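Fiber (Bovine adenovirus 4, PDB 4UE0) probably attaches the virus to its host cell through the trimeric head domain of the fibre, the part present here. Local coordinates at residues A[90-94]-A[95-99]. Numbering follows the deposited sequence.
Sequences ISKKQ and SIISI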
# COMPACT_ATOMS: atom_id res chain seq x y z
N ILE A 90 -5.61 3.89 -13.74
CA ILE A 90 -4.71 4.80 -14.43
C ILE A 90 -4.36 4.23 -15.79
O ILE A 90 -3.83 3.13 -15.91
CB ILE A 90 -3.42 5.07 -13.65
CG1 ILE A 90 -3.70 5.38 -12.17
CG2 ILE A 90 -2.69 6.23 -14.32
CD1 ILE A 90 -3.64 4.18 -11.22
N SER A 91 -4.74 4.98 -16.81
CA SER A 91 -4.66 4.57 -18.21
C SER A 91 -3.99 5.68 -19.05
O SER A 91 -3.88 6.81 -18.59
CB SER A 91 -6.08 4.28 -18.73
OG SER A 91 -6.95 5.39 -18.62
N LYS A 92 -3.54 5.30 -20.24
CA LYS A 92 -2.94 6.24 -21.17
C LYS A 92 -3.60 6.09 -22.54
O LYS A 92 -3.84 4.97 -23.01
CB LYS A 92 -1.44 5.98 -21.27
CG LYS A 92 -0.71 6.97 -22.14
CD LYS A 92 0.80 6.84 -22.01
CE LYS A 92 1.35 5.76 -22.91
NZ LYS A 92 1.26 6.15 -24.34
N LYS A 93 -3.90 7.23 -23.16
CA LYS A 93 -4.27 7.29 -24.57
C LYS A 93 -3.41 8.39 -25.18
O LYS A 93 -3.47 9.54 -24.75
CB LYS A 93 -5.76 7.56 -24.75
CG LYS A 93 -6.13 7.57 -26.23
CD LYS A 93 -7.60 7.83 -26.53
CE LYS A 93 -7.86 7.72 -28.04
NZ LYS A 93 -9.13 8.32 -28.55
N GLN A 94 -2.59 8.01 -26.15
CA GLN A 94 -1.55 8.87 -26.71
C GLN A 94 -0.69 9.32 -25.55
O GLN A 94 -0.25 8.47 -24.77
CB GLN A 94 -2.15 10.00 -27.55
CG GLN A 94 -3.02 9.44 -28.66
CD GLN A 94 -3.64 10.51 -29.50
OE1 GLN A 94 -4.71 11.05 -29.18
NE2 GLN A 94 -2.97 10.84 -30.59
N SER A 95 -0.48 10.61 -25.39
CA SER A 95 0.35 11.14 -24.33
C SER A 95 -0.47 11.56 -23.10
O SER A 95 0.11 12.08 -22.15
CB SER A 95 1.19 12.30 -24.88
OG SER A 95 0.36 13.29 -25.46
N ILE A 96 -1.78 11.30 -23.10
CA ILE A 96 -2.65 11.76 -22.03
C ILE A 96 -2.84 10.63 -21.03
O ILE A 96 -3.36 9.57 -21.37
CB ILE A 96 -4.04 12.19 -22.54
CG1 ILE A 96 -3.96 13.30 -23.60
CG2 ILE A 96 -4.92 12.66 -21.36
CD1 ILE A 96 -3.33 14.58 -23.11
N ILE A 97 -2.43 10.87 -19.80
CA ILE A 97 -2.69 9.96 -18.69
C ILE A 97 -3.96 10.39 -17.98
O ILE A 97 -4.14 11.58 -17.67
CB ILE A 97 -1.49 9.93 -17.73
CG1 ILE A 97 -0.28 9.41 -18.50
CG2 ILE A 97 -1.81 9.07 -16.50
CD1 ILE A 97 1.00 9.28 -17.72
N SER A 98 -4.84 9.42 -17.70
CA SER A 98 -6.06 9.62 -16.96
C SER A 98 -6.06 8.74 -15.71
O SER A 98 -5.84 7.54 -15.79
CB SER A 98 -7.27 9.28 -17.83
OG SER A 98 -7.35 10.15 -18.94
N ILE A 99 -6.32 9.40 -14.58
CA ILE A 99 -6.49 8.77 -13.28
C ILE A 99 -7.97 8.89 -12.97
O ILE A 99 -8.48 9.98 -12.71
CB ILE A 99 -5.66 9.49 -12.19
CG1 ILE A 99 -4.16 9.48 -12.54
CG2 ILE A 99 -5.87 8.82 -10.83
CD1 ILE A 99 -3.32 10.40 -11.69
O HOH W 1 -8.35 5.56 -16.31
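With chi1 of -46° at Ile90 and -62° at Ile97, both isoleucines hold CG2 anti to the backbone N, and these two methyls meet at 3.7 Å across the hairpin that joins strands 83-93 and 96-101. Ile97 lies two residues from Ile99, the cross-strand partner of Ile90, so the contact is diagonal and the two side chains slant across each other. Ile99, the direct non-hydrogen-bonded neighbour of Ile90, lies alongside it instead, its CG1 4.0 Å from Ile90 CG2. Phe64 packs against Ile90 and Ile97, and Phe54 of strand 51-55 against Ile97 and Ile99, and all three isoleucines are buried.

On the face bearing Ser91 and Ser98, a water 2.7 Å from Ser91 OG donates a 3.2 Å hydrogen bond to Ser98 O. That carbonyl also accepts Ser91 N, nearly straight at 167° and in the carbonyl plane; Ser98 N returns the bond to Ser91 O. Nearer the turn, Lys93 and Ile96 form the second hydrogen-bonded pair. Lys93 N reaches Ile96 O at 3.0 Å, whereas Ile96 N approaches Lys93 O at 2.9 Å from above the carbonyl plane, as the chain reverses through a type II' turn with Gln94 and Ser95 at its corners.

Lys92 bends at chi3 and chi4 and folds forward over the turn, bringing NZ 2.8 Å from Gln94 O. The hairpin thus illustrates a two-residue loop closed by a type II' turn, with buried isoleucines and Lys92 on one face, water-bridged serines and exposed Lys93 and Ile96 on the other, and a lysine ammonium whose charge would be expected to polarise the carbonyl at the bend.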